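Local structure of serine-tRNA ligase (Naegleria fowleri, 6BLJ) at residues Val374-Gly379 with Ala386-Leu391. The protein probably charges tRNA(Ser) with serine in the cytoplasm, activating the amino acid with ATP through a seryl-adenylate intermediate. Sequence-based numbering, arbitrary orientation. Where two conformers were deposited one is given.
Sequences VNIVSG and AKKFDL
Val374 O is gripped twice by the facing strand. Asp390 N gives it a hydrogen bond of 2.9 Å, and Phe389 CA lies 3.3 Å from Val374 O in a CA-H...O contact. This is the loop end of an antiparallel beta hairpin, strands 371-375 and 387-394, in the sheet of the class II synthetase core. Val374 and Asp390 form a hydrogen-bonded pair, completed by Val374 N to Asp390 O at 2.8 Å. Beyond it Ile376 N still reaches Lys388 O, and then the chains part. Water 1 sits there, accepting a hydrogen bond from Lys388 N and lying 2.7 Å from Ile376 O. On one face, Phe389 CE1 packs 3.7 Å from Asn375 CB, with amide and ring planes 67° apart. Asn375 OD1 lies at the ring edge, in its plane, while ND2 bonds Thr157 O. On the other face, the Asp390 carboxylate lies against Ile376, with Ile376 CD1 3.6 Å from Asp390 OD2. Lys388 and Asp390 also touch Ser409, an AMP-pocket residue on strand 404-412. The Lys388 chain bends at chi3 (107°) and chi4, carrying its amine forward along its strand. There Lys388 NZ gives Asp390 OD1 a 2.8 Å salt-bridge hydrogen bond on its syn lone pair.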
loop_
_atom_site.group_PDB
_atom_site.type_symbol
_atom_site.label_atom_id
_atom_site.label_comp_id
_atom_site.label_asym_id
_atom_site.label_seq_id
_atom_site.Cartn_x
_atom_site.Cartn_y
_atom_site.Cartn_z
ATOM N N VAL A 374 -32.388 2.807 -6.954
ATOM C CA VAL A 374 -32.259 2.843 -5.504
ATOM C C VAL A 374 -31.578 4.132 -5.074
ATOM O O VAL A 374 -30.617 4.608 -5.694
ATOM C CB VAL A 374 -31.519 1.614 -4.939
ATOM C CG1 VAL A 374 -32.284 0.336 -5.298
ATOM C CG2 VAL A 374 -30.109 1.556 -5.450
ATOM N N ASN A 375 -32.123 4.715 -4.001
ATOM C CA ASN A 375 -31.678 5.977 -3.418
ATOM C C ASN A 375 -30.724 5.643 -2.270
ATOM O O ASN A 375 -31.154 5.122 -1.235
ATOM C CB ASN A 375 -32.900 6.767 -2.942
ATOM C CG ASN A 375 -32.553 8.145 -2.404
ATOM O OD1 ASN A 375 -31.393 8.555 -2.394
ATOM N ND2 ASN A 375 -33.574 8.879 -1.976
ATOM N N ILE A 376 -29.436 5.931 -2.459
ATOM C CA ILE A 376 -28.384 5.468 -1.551
ATOM C C ILE A 376 -28.404 6.288 -0.265
ATOM O O ILE A 376 -28.384 7.527 -0.300
ATOM C CB ILE A 376 -26.999 5.541 -2.227
ATOM C CG1 ILE A 376 -26.938 4.643 -3.471
ATOM C CG2 ILE A 376 -25.889 5.107 -1.253
ATOM C CD1 ILE A 376 -27.146 3.168 -3.164
ATOM N N VAL A 377 -28.372 5.592 0.878
ATOM C CA VAL A 377 -28.537 6.259 2.168
ATOM C C VAL A 377 -27.402 7.255 2.434
ATOM O O VAL A 377 -26.262 7.082 1.980
ATOM C CB VAL A 377 -28.630 5.228 3.309
ATOM C CG1 VAL A 377 -29.829 4.319 3.101
ATOM C CG2 VAL A 377 -27.344 4.401 3.434
ATOM N N SER A 378 -27.721 8.294 3.213
ATOM C CA SER A 378 -26.788 9.400 3.419
ATOM C C SER A 378 -25.466 8.933 4.021
ATOM O O SER A 378 -24.404 9.470 3.688
ATOM C CB SER A 378 -27.429 10.453 4.314
ATOM O OG SER A 378 -27.858 9.860 5.525
ATOM N N GLY A 379 -25.505 7.950 4.927
ATOM C CA GLY A 379 -24.273 7.491 5.560
ATOM C C GLY A 379 -23.301 6.791 4.620
ATOM O O GLY A 379 -22.121 6.649 4.959
ATOM N N ALA A 386 -23.365 14.700 -3.340
ATOM C CA ALA A 386 -24.526 15.229 -2.631
ATOM C C ALA A 386 -25.725 14.283 -2.685
ATOM O O ALA A 386 -26.639 14.400 -1.856
ATOM C CB ALA A 386 -24.928 16.587 -3.216
ATOM N N LYS A 387 -25.741 13.356 -3.638
ATOM C CA LYS A 387 -26.825 12.410 -3.849
ATOM C C LYS A 387 -26.338 11.343 -4.816
ATOM O O LYS A 387 -25.588 11.641 -5.749
ATOM C CB LYS A 387 -28.081 13.094 -4.418
ATOM C CG LYS A 387 -29.254 12.127 -4.640
ATOM C CD LYS A 387 -30.490 12.862 -5.194
ATOM C CE LYS A 387 -31.682 11.909 -5.311
ATOM N NZ LYS A 387 -32.949 12.631 -5.556
ATOM N N LYS A 388 -26.810 10.112 -4.622
ATOM C CA LYS A 388 -26.413 9.005 -5.487
ATOM C C LYS A 388 -27.594 8.070 -5.706
ATOM O O LYS A 388 -28.240 7.638 -4.741
ATOM C CB LYS A 388 -25.222 8.241 -4.887
ATOM C CG LYS A 388 -24.661 7.100 -5.740
ATOM C CD LYS A 388 -23.225 6.784 -5.333
ATOM C CE LYS A 388 -23.135 5.478 -4.585
ATOM N NZ LYS A 388 -23.212 4.277 -5.478
ATOM N N PHE A 389 -27.898 7.805 -6.976
ATOM C CA PHE A 389 -28.835 6.762 -7.383
ATOM C C PHE A 389 -28.035 5.609 -7.974
ATOM O O PHE A 389 -27.122 5.832 -8.777
ATOM C CB PHE A 389 -29.832 7.259 -8.441
ATOM C CG PHE A 389 -31.097 7.881 -7.882
ATOM C CD1 PHE A 389 -31.256 8.102 -6.526
ATOM C CD2 PHE A 389 -32.129 8.247 -8.738
ATOM C CE1 PHE A 389 -32.433 8.679 -6.029
ATOM C CE2 PHE A 389 -33.305 8.824 -8.252
ATOM C CZ PHE A 389 -33.455 9.043 -6.901
ATOM N N ASP A 390 -28.372 4.386 -7.588
ATOM C CA ASP A 390 -27.857 3.213 -8.276
ATOM C C ASP A 390 -28.972 2.552 -9.071
ATOM O O ASP A 390 -30.152 2.630 -8.705
ATOM C CB ASP A 390 -27.291 2.166 -7.308
ATOM C CG ASP A 390 -25.969 2.590 -6.679
ATOM O OD1 ASP A 390 -25.540 3.748 -6.894
ATOM O OD2 ASP A 390 -25.376 1.752 -5.968
ATOM N N LEU A 391 -28.593 1.917 -10.175
ATOM C CA LEU A 391 -29.456 0.969 -10.871
ATOM C C LEU A 391 -28.980 -0.423 -10.501
ATOM O O LEU A 391 -27.814 -0.763 -10.743
ATOM C CB LEU A 391 -29.409 1.131 -12.390
ATOM C CG LEU A 391 -29.916 2.385 -13.086
ATOM C CD1 LEU A 391 -30.000 2.127 -14.591
ATOM C CD2 LEU A 391 -31.263 2.754 -12.538
HETATM O O HOH W 1 -28.444 9.308 -2.381
#